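Local coordinates for RimK domain protein ATP-grasp (Sphaerobacter thermophilus, PDB 5I47) that probably binds ATP and, as a RimK-like ATP-grasp ligase, may join a carboxylate to an amino group, its true substrate being uncertain, at residues A94-L99 and I104-T109; E224-R229 and Y235-V240; F119-E124 and V167-F172; E64-A69 and T85-A90; V130-T135 and F140-V145. All blocks are in the same frame, centred on the assembly; numbering follows the deposited sequence. Where two conformers were deposited one is given.

Contact 1: residues A94-L99 and I104-T109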
# COMPACT_ATOMS: atom_id res chain seq x y z
N ALA B 94 5.13 -7.29 -1.28
CA ALA B 94 5.94 -7.39 -0.07
C ALA B 94 6.06 -8.84 0.39
O ALA B 94 7.13 -9.27 0.82
CB ALA B 94 5.36 -6.51 1.04
N LEU B 95 4.96 -9.60 0.29
CA LEU B 95 5.01 -11.02 0.62
C LEU B 95 5.96 -11.76 -0.32
O LEU B 95 6.74 -12.62 0.12
CB LEU B 95 3.61 -11.62 0.54
CG LEU B 95 3.51 -13.13 0.79
CD1 LEU B 95 3.98 -13.49 2.19
CD2 LEU B 95 2.09 -13.61 0.55
N LEU B 96 5.91 -11.44 -1.61
CA LEU B 96 6.77 -12.10 -2.59
C LEU B 96 8.24 -11.85 -2.27
O LEU B 96 9.05 -12.79 -2.27
CB LEU B 96 6.43 -11.62 -3.99
CG LEU B 96 7.35 -12.11 -5.11
CD1 LEU B 96 7.35 -13.64 -5.17
CD2 LEU B 96 6.92 -11.51 -6.45
N ARG B 97 8.62 -10.60 -2.00
CA ARG B 97 10.02 -10.33 -1.69
C ARG B 97 10.43 -10.97 -0.37
O ARG B 97 11.57 -11.40 -0.23
CB ARG B 97 10.27 -8.82 -1.68
CG ARG B 97 11.74 -8.41 -1.45
CD ARG B 97 12.70 -9.04 -2.47
NE ARG B 97 14.06 -8.53 -2.32
CZ ARG B 97 15.14 -9.07 -2.89
NH1 ARG B 97 16.34 -8.54 -2.69
NH2 ARG B 97 15.02 -10.15 -3.65
N HIS B 98 9.50 -11.06 0.59
CA HIS B 98 9.82 -11.67 1.88
C HIS B 98 10.07 -13.16 1.74
O HIS B 98 11.01 -13.70 2.34
CB HIS B 98 8.70 -11.40 2.87
CG HIS B 98 9.10 -11.56 4.30
ND1 HIS B 98 9.13 -12.78 4.94
CD2 HIS B 98 9.50 -10.65 5.22
CE1 HIS B 98 9.52 -12.62 6.19
NE2 HIS B 98 9.75 -11.33 6.39
N LEU B 99 9.23 -13.86 0.96
CA LEU B 99 9.42 -15.30 0.77
C LEU B 99 10.70 -15.59 -0.01
O LEU B 99 11.40 -16.56 0.28
CB LEU B 99 8.20 -15.89 0.05
CG LEU B 99 6.88 -15.81 0.83
CD1 LEU B 99 5.72 -16.21 -0.04
CD2 LEU B 99 6.93 -16.67 2.10
N ILE B 104 12.08 -19.44 0.40
CA ILE B 104 10.87 -20.26 0.33
C ILE B 104 10.39 -20.28 -1.12
O ILE B 104 10.27 -19.22 -1.73
CB ILE B 104 9.76 -19.72 1.26
CG1 ILE B 104 10.18 -19.91 2.72
CG2 ILE B 104 8.44 -20.41 0.98
CD1 ILE B 104 9.15 -19.45 3.73
N PRO B 105 10.13 -21.46 -1.69
CA PRO B 105 9.81 -21.53 -3.13
C PRO B 105 8.48 -20.85 -3.45
O PRO B 105 7.48 -21.04 -2.75
CB PRO B 105 9.74 -23.03 -3.40
CG PRO B 105 9.47 -23.65 -2.07
CD PRO B 105 10.19 -22.79 -1.08
N VAL B 106 8.50 -20.04 -4.50
CA VAL B 106 7.32 -19.36 -5.03
C VAL B 106 7.32 -19.49 -6.54
O VAL B 106 8.37 -19.76 -7.15
CB VAL B 106 7.30 -17.87 -4.62
CG1 VAL B 106 7.07 -17.73 -3.12
CG2 VAL B 106 8.59 -17.18 -5.03
N PRO B 107 6.17 -19.33 -7.18
CA PRO B 107 6.12 -19.45 -8.64
C PRO B 107 6.92 -18.34 -9.31
O PRO B 107 7.13 -17.26 -8.76
CB PRO B 107 4.63 -19.33 -8.97
CG PRO B 107 3.93 -19.66 -7.72
CD PRO B 107 4.82 -19.16 -6.62
N GLU B 108 7.37 -18.64 -10.53
CA GLU B 108 8.07 -17.64 -11.32
C GLU B 108 7.17 -16.43 -11.52
O GLU B 108 6.01 -16.56 -11.91
CB GLU B 108 8.47 -18.24 -12.67
CG GLU B 108 9.47 -17.41 -13.45
CD GLU B 108 10.84 -17.37 -12.80
OE1 GLU B 108 11.16 -18.29 -12.02
OE2 GLU B 108 11.61 -16.42 -13.08
N THR B 109 7.70 -15.25 -11.21
CA THR B 109 6.90 -14.04 -11.18
C THR B 109 7.65 -12.89 -11.83
O THR B 109 8.88 -12.81 -11.76
CB THR B 109 6.52 -13.67 -9.73
OG1 THR B 109 5.87 -14.78 -9.12
CG2 THR B 109 5.58 -12.46 -9.70
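Leu-99 O accepts a nearly straight hydrogen bond from Ile-104 N (3.0 Å, 168° at the hydrogen) where the chain leaves helix 92-101. This connection is a helix-loop-strand link of the ATP-grasp domain: the extended segment 104-109 runs back past the helix and enters strand 109-112. Leucines suit the helix side because their branched ends reach the extended segment 104-109. Leu-99 spreads its two methyls, CD1 lying 3.7 Å from Val-106 CG1 and CD2 3.9 Å from Ile-104 CD1. Leu-96 also divides its end, sending CD1 to Val-106 CG2 (3.8 Å) while CD2 meets Thr-109 CG2 tip to tip at 3.6 Å. Threonine serves two needs, its methyl packing on the helix and its OG1 bonding Gln-170 NE2. An alanine here would probably leave Leu-96 CD2 less covered and Gln-170 NE2 without its hydroxyl mate. Thr-109 OG1 also donates to Pro-107 O at 2.8 Å, from well above the carbonyl plane.

Contact 2: residues E224-R229 and Y235-V240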
# COMPACT_ATOMS: atom_id res chain seq x y z
N GLU B 224 6.46 -24.85 9.28
CA GLU B 224 7.28 -24.43 10.41
C GLU B 224 8.33 -23.40 10.00
O GLU B 224 8.65 -22.50 10.78
CB GLU B 224 7.94 -25.66 11.05
CG GLU B 224 6.94 -26.52 11.81
CD GLU B 224 7.55 -27.79 12.37
OE1 GLU B 224 8.72 -28.08 12.06
OE2 GLU B 224 6.84 -28.49 13.13
N ARG B 225 8.86 -23.51 8.78
CA ARG B 225 9.75 -22.46 8.28
C ARG B 225 8.99 -21.17 8.05
O ARG B 225 9.50 -20.08 8.33
CB ARG B 225 10.43 -22.91 6.99
CG ARG B 225 11.38 -24.07 7.15
CD ARG B 225 12.19 -24.23 5.88
NE ARG B 225 12.92 -23.00 5.57
CZ ARG B 225 13.31 -22.66 4.34
NH1 ARG B 225 13.02 -23.44 3.31
NH2 ARG B 225 13.97 -21.53 4.15
N ILE B 226 7.76 -21.27 7.52
CA ILE B 226 6.96 -20.07 7.27
C ILE B 226 6.67 -19.34 8.57
O ILE B 226 6.81 -18.11 8.65
CB ILE B 226 5.67 -20.45 6.53
CG1 ILE B 226 6.00 -20.90 5.10
CG2 ILE B 226 4.69 -19.29 6.53
CD1 ILE B 226 4.81 -21.41 4.32
N ILE B 227 6.29 -20.07 9.62
CA ILE B 227 6.06 -19.45 10.91
C ILE B 227 7.35 -18.81 11.44
O ILE B 227 7.34 -17.70 11.99
CB ILE B 227 5.49 -20.47 11.90
CG1 ILE B 227 4.13 -20.97 11.42
CG2 ILE B 227 5.36 -19.88 13.30
CD1 ILE B 227 3.57 -22.10 12.25
N GLU B 228 8.49 -19.49 11.25
CA GLU B 228 9.76 -19.00 11.78
C GLU B 228 10.18 -17.70 11.10
O GLU B 228 10.68 -16.78 11.76
CB GLU B 228 10.85 -20.05 11.60
CG GLU B 228 11.01 -21.01 12.77
CD GLU B 228 11.51 -20.31 14.02
OE1 GLU B 228 10.70 -20.12 14.95
OE2 GLU B 228 12.71 -19.94 14.05
N ARG B 229 9.98 -17.60 9.78
CA ARG B 229 10.46 -16.47 9.00
C ARG B 229 9.41 -15.39 8.80
O ARG B 229 9.71 -14.20 8.92
CB ARG B 229 10.96 -16.95 7.64
CG ARG B 229 12.14 -17.90 7.72
CD ARG B 229 13.38 -17.21 8.29
NE ARG B 229 14.43 -18.18 8.60
CZ ARG B 229 14.70 -18.61 9.83
NH1 ARG B 229 14.01 -18.16 10.87
NH2 ARG B 229 15.67 -19.50 10.02
N TYR B 235 -3.42 -17.26 9.99
CA TYR B 235 -3.41 -17.15 8.54
C TYR B 235 -3.38 -18.53 7.91
O TYR B 235 -3.20 -19.54 8.59
CB TYR B 235 -2.23 -16.29 8.05
CG TYR B 235 -0.84 -16.72 8.48
CD1 TYR B 235 -0.16 -17.73 7.80
CD2 TYR B 235 -0.19 -16.09 9.54
CE1 TYR B 235 1.12 -18.11 8.18
CE2 TYR B 235 1.08 -16.47 9.92
CZ TYR B 235 1.74 -17.48 9.24
OH TYR B 235 3.01 -17.85 9.62
N ALA B 236 -3.56 -18.56 6.59
CA ALA B 236 -3.60 -19.79 5.81
C ALA B 236 -2.72 -19.65 4.58
O ALA B 236 -2.92 -18.72 3.79
CB ALA B 236 -5.04 -20.13 5.40
N VAL B 237 -1.77 -20.56 4.42
CA VAL B 237 -0.83 -20.54 3.30
C VAL B 237 -1.37 -21.44 2.19
O VAL B 237 -1.55 -22.65 2.39
CB VAL B 237 0.57 -20.99 3.73
CG1 VAL B 237 1.58 -20.75 2.62
CG2 VAL B 237 1.00 -20.28 5.01
N GLU B 238 -1.64 -20.86 1.03
CA GLU B 238 -2.05 -21.64 -0.13
C GLU B 238 -0.81 -22.24 -0.79
O GLU B 238 0.11 -21.50 -1.18
CB GLU B 238 -2.83 -20.78 -1.13
N VAL B 239 -0.77 -23.56 -0.90
CA VAL B 239 0.39 -24.27 -1.43
C VAL B 239 -0.05 -25.17 -2.57
O VAL B 239 -1.17 -25.69 -2.58
CB VAL B 239 1.11 -25.09 -0.33
CG1 VAL B 239 2.48 -25.55 -0.80
CG2 VAL B 239 1.24 -24.28 0.95
N VAL B 240 0.84 -25.35 -3.55
CA VAL B 240 0.62 -26.27 -4.66
C VAL B 240 1.77 -27.26 -4.69
O VAL B 240 2.94 -26.85 -4.76
CB VAL B 240 0.50 -25.53 -6.01
CG1 VAL B 240 0.47 -26.52 -7.16
CG2 VAL B 240 -0.74 -24.66 -6.03
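The hydroxyl of Tyr-235 hydrogen-bonds to the carbonyl oxygen of Gly-231, just past the end of helix 216-230, and the same OH lies against the helix itself. Tyr-235 OH sits 3.7 Å from Ile-227 CA and 3.8 Å from Ile-227 CG1, so a buried polar atom finds its mate in the backbone while carbons of Ile-226 and Ile-227 lie beside it. Tyrosine suits this place because its ring is long enough to span from strand to helix and still carries a group that can satisfy a backbone carbonyl. Its chi1 of 56° sets CG between the backbone N and the carbonyl carbon, which places the ring where its CE1 and OH meet Ile-226 and Ile-227. Ile-226 uses both its branches. Its CG2 lies 4.1 Å from Tyr-235 CE1, the two side chains crossing at a slant, while Ile-226 CD1 meets Val-237 CG1 end on at 3.7 Å. Val-237 CG2 in turn lies in the plane of the tyrosine ring, at its edge, so the three side chains brace one another. The axes of helix segment 224-229 and strand segment 235-240 approach to 10.9 Å, with 129° between their directions. Helix 216-230 thus packs on the five-stranded antiparallel sheet of the ATP-grasp domain, over strand 235-241, which is hydrogen-bonded between strands 180-187 and 246-253.

Contact 3: residues F119-E124 and V167-F172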
# COMPACT_ATOMS: atom_id res chain seq x y z
N PHE B 119 2.81 -8.35 -21.53
CA PHE B 119 3.01 -9.28 -22.63
C PHE B 119 4.48 -9.69 -22.75
O PHE B 119 4.77 -10.81 -23.20
CB PHE B 119 2.50 -8.68 -23.94
CG PHE B 119 1.01 -8.48 -23.97
CD1 PHE B 119 0.16 -9.57 -23.92
CD2 PHE B 119 0.46 -7.22 -24.06
CE1 PHE B 119 -1.22 -9.41 -23.95
CE2 PHE B 119 -0.92 -7.04 -24.08
CZ PHE B 119 -1.76 -8.14 -24.03
N ALA B 120 5.40 -8.82 -22.34
CA ALA B 120 6.81 -9.21 -22.32
C ALA B 120 7.06 -10.33 -21.32
O ALA B 120 7.80 -11.28 -21.61
CB ALA B 120 7.68 -8.00 -21.99
N ALA B 121 6.44 -10.25 -20.14
CA ALA B 121 6.59 -11.31 -19.15
C ALA B 121 5.86 -12.58 -19.57
O ALA B 121 6.33 -13.69 -19.29
CB ALA B 121 6.07 -10.84 -17.79
N ILE B 122 4.72 -12.44 -20.25
CA ILE B 122 3.97 -13.60 -20.71
C ILE B 122 4.76 -14.37 -21.76
O ILE B 122 4.73 -15.61 -21.80
CB ILE B 122 2.59 -13.16 -21.25
CG1 ILE B 122 1.66 -12.80 -20.09
CG2 ILE B 122 1.99 -14.24 -22.12
CD1 ILE B 122 0.30 -12.31 -20.54
N ALA B 123 5.50 -13.66 -22.61
CA ALA B 123 6.35 -14.33 -23.59
C ALA B 123 7.47 -15.09 -22.91
O ALA B 123 7.80 -16.21 -23.31
CB ALA B 123 6.91 -13.31 -24.58
N GLU B 124 8.06 -14.51 -21.86
CA GLU B 124 9.19 -15.14 -21.19
C GLU B 124 8.74 -16.32 -20.34
O GLU B 124 9.35 -17.40 -20.38
CB GLU B 124 9.93 -14.12 -20.33
CG GLU B 124 11.01 -14.73 -19.47
CD GLU B 124 11.55 -13.76 -18.45
OE1 GLU B 124 10.88 -12.74 -18.19
OE2 GLU B 124 12.65 -14.01 -17.90
N VAL B 167 0.77 -4.91 -12.30
CA VAL B 167 0.29 -6.23 -11.91
C VAL B 167 1.47 -7.19 -11.86
O VAL B 167 2.55 -6.91 -12.38
CB VAL B 167 -0.80 -6.79 -12.85
CG1 VAL B 167 -1.85 -5.73 -13.19
CG2 VAL B 167 -0.17 -7.37 -14.11
N LEU B 168 1.23 -8.34 -11.23
CA LEU B 168 2.17 -9.45 -11.21
C LEU B 168 1.77 -10.47 -12.27
O LEU B 168 0.61 -10.91 -12.30
CB LEU B 168 2.20 -10.13 -9.84
CG LEU B 168 2.64 -9.34 -8.60
CD1 LEU B 168 2.48 -10.19 -7.36
CD2 LEU B 168 4.08 -8.87 -8.75
N VAL B 169 2.71 -10.83 -13.13
CA VAL B 169 2.52 -11.91 -14.10
C VAL B 169 3.22 -13.13 -13.52
O VAL B 169 4.45 -13.20 -13.49
CB VAL B 169 3.07 -11.53 -15.48
CG1 VAL B 169 2.91 -12.69 -16.45
CG2 VAL B 169 2.35 -10.30 -16.02
N GLN B 170 2.43 -14.09 -13.05
CA GLN B 170 2.95 -15.23 -12.29
C GLN B 170 2.63 -16.52 -13.01
O GLN B 170 1.50 -16.72 -13.47
CB GLN B 170 2.38 -15.25 -10.87
CG GLN B 170 3.02 -16.28 -9.96
CD GLN B 170 2.50 -16.21 -8.54
OE1 GLN B 170 1.35 -16.56 -8.27
NE2 GLN B 170 3.34 -15.74 -7.62
N GLN B 171 3.62 -17.41 -13.10
CA GLN B 171 3.41 -18.70 -13.73
C GLN B 171 2.32 -19.48 -12.99
O GLN B 171 2.22 -19.44 -11.76
CB GLN B 171 4.71 -19.50 -13.75
CG GLN B 171 4.58 -20.92 -14.28
CD GLN B 171 5.92 -21.54 -14.60
OE1 GLN B 171 6.53 -22.21 -13.76
NE2 GLN B 171 6.39 -21.32 -15.82
N PHE B 172 1.49 -20.18 -13.76
CA PHE B 172 0.41 -20.99 -13.21
C PHE B 172 0.87 -22.43 -13.07
O PHE B 172 1.34 -23.04 -14.03
CB PHE B 172 -0.83 -20.92 -14.09
CG PHE B 172 -2.04 -21.57 -13.48
CD1 PHE B 172 -2.73 -20.95 -12.46
CD2 PHE B 172 -2.47 -22.81 -13.92
CE1 PHE B 172 -3.84 -21.55 -11.89
CE2 PHE B 172 -3.58 -23.42 -13.35
CZ PHE B 172 -4.26 -22.78 -12.33
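Val-169 turns CG1 opposite its own backbone nitrogen (chi1 178°), which lays that methyl against helix 115-125, and Ile-122 swings CG1 in beside its backbone N (chi1 -75°) to meet it. The two carbons, Ile-122 CG1 and Val-169 CG1, come to 3.9 Å, with the side chains crossing at roughly a right angle. The preceding residue, Ala-121, presses its single methyl against the branch point: Ala-121 CB lies 3.8 Å from Val-169 CB and 3.9 Å from Val-169 CG1. The small alanine is consistent with the close approach of helix and strand, Ala-121 CA and Val-169 CA being 6.5 Å apart. Valine, branched at CB, is well suited to a strand and offers a broad surface to both helix residues at once. The joined parts are helix 115-125 and the four-stranded antiparallel sheet of the ATP-grasp domain, in which strand 167-171 lies between strands 109-112 and 129-133. Ala-121 also touches Cys-112, Val-169 touches Leu-131, and helix 148-160 adjoins through Ala-151. No hydrogen bond crosses between the two segments, so between them the contact is one of buried hydrocarbon packing.

Contact 4: residues E64-A69 and T85-A90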
# COMPACT_ATOMS: atom_id res chain seq x y z
N GLU B 64 -6.30 -1.43 3.77
CA GLU B 64 -6.80 -0.58 4.84
C GLU B 64 -6.94 -1.32 6.16
O GLU B 64 -6.98 -0.68 7.22
CB GLU B 64 -8.14 0.05 4.45
CG GLU B 64 -9.21 -0.93 4.03
CD GLU B 64 -9.28 -1.10 2.53
OE1 GLU B 64 -8.22 -1.08 1.87
OE2 GLU B 64 -10.41 -1.24 2.00
N ARG B 65 -7.01 -2.65 6.14
CA ARG B 65 -7.05 -3.36 7.41
C ARG B 65 -5.67 -3.45 8.04
O ARG B 65 -5.55 -3.49 9.27
CB ARG B 65 -7.67 -4.74 7.22
CG ARG B 65 -9.10 -4.63 6.71
CD ARG B 65 -9.85 -5.93 6.84
NE ARG B 65 -10.44 -6.11 8.16
CZ ARG B 65 -11.73 -5.90 8.44
NH1 ARG B 65 -12.55 -5.49 7.48
NH2 ARG B 65 -12.19 -6.10 9.66
N ALA B 66 -4.61 -3.47 7.23
CA ALA B 66 -3.27 -3.26 7.77
C ALA B 66 -3.14 -1.86 8.34
O ALA B 66 -2.51 -1.67 9.39
CB ALA B 66 -2.21 -3.51 6.70
N VAL B 67 -3.73 -0.87 7.67
CA VAL B 67 -3.80 0.49 8.22
C VAL B 67 -4.55 0.49 9.54
O VAL B 67 -4.16 1.18 10.49
CB VAL B 67 -4.45 1.44 7.19
CG1 VAL B 67 -4.91 2.73 7.87
CG2 VAL B 67 -3.49 1.76 6.06
N LEU B 68 -5.64 -0.28 9.62
CA LEU B 68 -6.43 -0.33 10.85
C LEU B 68 -5.66 -1.01 11.97
O LEU B 68 -5.72 -0.56 13.13
CB LEU B 68 -7.75 -1.06 10.58
CG LEU B 68 -8.65 -1.32 11.80
CD1 LEU B 68 -9.06 -0.01 12.45
CD2 LEU B 68 -9.87 -2.13 11.40
N ALA B 69 -4.94 -2.09 11.66
CA ALA B 69 -4.15 -2.77 12.68
C ALA B 69 -3.02 -1.88 13.19
O ALA B 69 -2.66 -1.94 14.37
CB ALA B 69 -3.58 -4.07 12.12
N THR B 85 2.39 -8.14 9.74
CA THR B 85 1.91 -9.37 9.12
C THR B 85 0.69 -9.10 8.24
O THR B 85 0.60 -9.61 7.12
CB THR B 85 1.59 -10.40 10.19
OG1 THR B 85 2.79 -10.73 10.90
CG2 THR B 85 1.02 -11.66 9.58
N ALA B 86 -0.25 -8.29 8.73
CA ALA B 86 -1.39 -7.90 7.92
C ALA B 86 -0.95 -7.22 6.63
O ALA B 86 -1.61 -7.37 5.59
CB ALA B 86 -2.31 -6.97 8.71
N ARG B 87 0.17 -6.49 6.66
CA ARG B 87 0.68 -5.90 5.42
C ARG B 87 1.16 -6.97 4.45
O ARG B 87 0.96 -6.85 3.24
CB ARG B 87 1.81 -4.91 5.74
CG ARG B 87 1.36 -3.45 5.72
CD ARG B 87 2.49 -2.48 6.07
NE ARG B 87 2.49 -2.10 7.48
CZ ARG B 87 3.39 -2.51 8.36
NH1 ARG B 87 4.38 -3.30 7.99
NH2 ARG B 87 3.30 -2.11 9.63
N LEU B 88 1.80 -8.03 4.96
CA LEU B 88 2.25 -9.10 4.08
C LEU B 88 1.08 -9.87 3.48
O LEU B 88 1.18 -10.38 2.35
CB LEU B 88 3.18 -10.06 4.83
CG LEU B 88 4.58 -9.55 5.20
CD1 LEU B 88 5.43 -10.69 5.71
CD2 LEU B 88 5.25 -8.88 4.01
N LEU B 89 -0.03 -9.99 4.20
CA LEU B 89 -1.21 -10.63 3.64
C LEU B 89 -1.89 -9.74 2.61
O LEU B 89 -2.49 -10.23 1.66
CB LEU B 89 -2.19 -11.01 4.75
CG LEU B 89 -1.65 -11.77 5.96
CD1 LEU B 89 -2.76 -12.00 6.98
CD2 LEU B 89 -1.04 -13.08 5.54
N ALA B 90 -1.80 -8.42 2.79
CA ALA B 90 -2.47 -7.47 1.91
C ALA B 90 -1.65 -7.12 0.68
O ALA B 90 -2.23 -6.71 -0.34
CB ALA B 90 -2.80 -6.19 2.68
O HOH W 1 0.26 -0.83 7.87
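Apolar packing between Ala-66 and Ala-86 brings two helices unusually near: Ala-66 CA and Ala-86 CA are 5.0 Å apart, and Ala-66 CB is 4.0 Å from Ala-86 CB. Each methyl points toward the other helix and settles against its backbone, Ala-86 CB lying 3.9 Å from Ala-66 CA and Ala-66 CB 3.8 Å from Arg-87 N. Alanine suits both positions because its one methyl takes up little room between helices this close. Arg-87 adds the hydrocarbon part of its chain, with CG 3.7 Å from Ala-66 CB, and so covers the margin of the alanine pair.

Polar contact between the helices goes through water. The arginine chain bends at chi3 (-96°), and Arg-87 NE donates to water 1 at 2.6 Å, the water lying in the guanidinium plane at its edge. Water 1 donates weakly to Ala-66 O at 3.3 Å. Arginine fits this exposed border because its shaft packs on Ala-66 while NE meets a water.

Charge pairing lies nearby but not between the helices: Arg-65 NE forms a salt bridge with Asp-57. Val-67, on another side of the first helix, packs on Leu-134 of the second subunit. Helix 63-74 is the crossover of a beta-alpha-beta unit joining parallel strands 54-57 and 79-80, and helix 83-90 follows the second strand, as befits the Rossmann-like fold of a preATP-grasp domain.

Contact 5: residues V130-T135 and F140-V145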
# COMPACT_ATOMS: atom_id res chain seq x y z
N VAL B 130 -1.08 -16.15 -14.30
CA VAL B 130 -2.13 -15.45 -13.57
C VAL B 130 -1.70 -14.00 -13.36
O VAL B 130 -0.52 -13.72 -13.13
CB VAL B 130 -2.45 -16.12 -12.22
CG1 VAL B 130 -3.16 -17.44 -12.44
CG2 VAL B 130 -1.18 -16.34 -11.42
N LEU B 131 -2.66 -13.09 -13.47
CA LEU B 131 -2.45 -11.68 -13.18
C LEU B 131 -2.94 -11.38 -11.78
O LEU B 131 -4.09 -11.67 -11.44
CB LEU B 131 -3.17 -10.78 -14.19
CG LEU B 131 -2.81 -10.86 -15.67
CD1 LEU B 131 -3.48 -9.73 -16.42
CD2 LEU B 131 -1.32 -10.83 -15.88
N LYS B 132 -2.06 -10.81 -10.96
CA LYS B 132 -2.38 -10.47 -9.58
C LYS B 132 -2.01 -9.01 -9.34
O LYS B 132 -0.86 -8.63 -9.57
CB LYS B 132 -1.63 -11.37 -8.59
CG LYS B 132 -1.93 -12.85 -8.71
CD LYS B 132 -1.13 -13.65 -7.69
CE LYS B 132 -1.49 -15.13 -7.70
NZ LYS B 132 -0.74 -15.87 -6.64
N SER B 133 -2.97 -8.21 -8.90
CA SER B 133 -2.65 -6.87 -8.45
C SER B 133 -1.66 -6.92 -7.29
O SER B 133 -1.66 -7.87 -6.50
CB SER B 133 -3.93 -6.13 -8.03
OG SER B 133 -4.73 -6.95 -7.20
N LEU B 134 -0.81 -5.90 -7.20
CA LEU B 134 0.21 -5.88 -6.15
C LEU B 134 -0.42 -5.91 -4.77
O LEU B 134 0.19 -6.43 -3.82
CB LEU B 134 1.10 -4.64 -6.29
CG LEU B 134 1.79 -4.37 -7.63
CD1 LEU B 134 2.86 -3.31 -7.47
CD2 LEU B 134 2.39 -5.65 -8.19
N THR B 135 -1.62 -5.37 -4.62
CA THR B 135 -2.36 -5.35 -3.37
C THR B 135 -3.64 -6.15 -3.54
O THR B 135 -4.32 -6.03 -4.56
CB THR B 135 -2.67 -3.91 -2.95
OG1 THR B 135 -1.48 -3.29 -2.47
CG2 THR B 135 -3.74 -3.88 -1.86
N PHE B 140 -10.33 -6.57 -8.25
CA PHE B 140 -9.41 -7.17 -9.23
C PHE B 140 -9.04 -8.55 -8.70
O PHE B 140 -7.96 -8.74 -8.12
CB PHE B 140 -8.18 -6.29 -9.44
CG PHE B 140 -7.33 -6.68 -10.64
CD1 PHE B 140 -7.58 -7.84 -11.36
CD2 PHE B 140 -6.26 -5.88 -11.03
CE1 PHE B 140 -6.80 -8.19 -12.45
CE2 PHE B 140 -5.48 -6.22 -12.12
CZ PHE B 140 -5.75 -7.38 -12.83
N PRO B 141 -9.91 -9.53 -8.88
CA PRO B 141 -9.57 -10.89 -8.46
C PRO B 141 -8.51 -11.49 -9.37
O PRO B 141 -8.27 -11.03 -10.49
CB PRO B 141 -10.90 -11.65 -8.58
CG PRO B 141 -11.65 -10.90 -9.62
CD PRO B 141 -11.26 -9.45 -9.46
N VAL B 142 -7.85 -12.54 -8.86
CA VAL B 142 -6.80 -13.21 -9.62
C VAL B 142 -7.37 -13.70 -10.94
O VAL B 142 -8.48 -14.24 -11.01
CB VAL B 142 -6.20 -14.36 -8.80
CG1 VAL B 142 -5.05 -15.01 -9.55
CG2 VAL B 142 -5.75 -13.85 -7.44
N ALA B 143 -6.61 -13.49 -12.02
CA ALA B 143 -7.10 -13.68 -13.38
C ALA B 143 -6.24 -14.70 -14.11
O ALA B 143 -5.06 -14.45 -14.37
CB ALA B 143 -7.11 -12.34 -14.13
N LEU B 144 -6.84 -15.84 -14.45
CA LEU B 144 -6.12 -16.88 -15.18
C LEU B 144 -6.06 -16.55 -16.67
O LEU B 144 -7.05 -16.10 -17.26
CB LEU B 144 -6.79 -18.24 -14.97
CG LEU B 144 -6.22 -19.43 -15.75
CD1 LEU B 144 -4.76 -19.68 -15.42
CD2 LEU B 144 -7.05 -20.69 -15.50
N VAL B 145 -4.89 -16.76 -17.27
CA VAL B 145 -4.62 -16.39 -18.66
C VAL B 145 -4.04 -17.62 -19.33
O VAL B 145 -2.86 -17.95 -19.14
CB VAL B 145 -3.67 -15.20 -18.77
CG1 VAL B 145 -3.35 -14.89 -20.22
CG2 VAL B 145 -4.26 -13.98 -18.09
O HOH W 2 -5.43 -9.68 -9.24
O HOH W 3 -6.63 -8.96 -5.96
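A beta hairpin of strands 129-133 and 143-145 pairs Leu-131 with Ala-143 as an antiparallel hydrogen-bonded pair. Leu-131 N donates to Ala-143 O at 2.9 Å, and Ala-143 N returns a longer bond of 3.2 Å to Leu-131 O, lying in its carbonyl plane. Leu-131 CB and Ala-143 CB lie 4.2 Å apart on the face where both residues pack on Ile-154 of helix 148-160. The other face carries Val-130 and Leu-144; just before strand 143-145, Val-142 CG1 touches Val-130 CB (3.9 Å) and Lys-132 CG (3.9 Å). Lys-132 NZ goes on to a hydrogen bond with Gln-170 OE1. Strand 143-145 is an outer strand of the small ATP-grasp sheet, and in relatives a hairpin loop of this sheet closes over the nucleotide, which may hold here too. Toward that loop the two segments part and water 2 joins them, accepting from Ser-133 N at 2.9 Å and donating to Phe-140 O at 2.9 Å and to Leu-131 O. It also lies over one face of the Phe-140 ring, near the rim. Ser-133 OG donates to Thr-135 O and accepts from water 3. An alanine here would probably leave Thr-135 O without its mate and water 3 less firmly held. Ser-133 CB lies 3.8 Å from Phe-140 CD2.

From the N terminus, contact 4 closes first, joining two helices of the preATP-grasp domain. Contact 1 follows in series on the next helix, and Leu-88 packs on Ala-94 and His-98, tying the two successive helices together. Contact 3 then closes a long loop of 42 residues, and contact 5 is nested within it; strands 129-133 and 167-171 are neighbours in one sheet, linked by Lys-132 and Gln-170. Contact 1 reaches that sheet too, through Thr-109 and Gln-170. Contact 2 closes last, in the five-stranded sheet, where Ile-226 touches Ile-104 of contact 1 and Tyr-235 touches Leu-89 of contact 4. None of the loops cross.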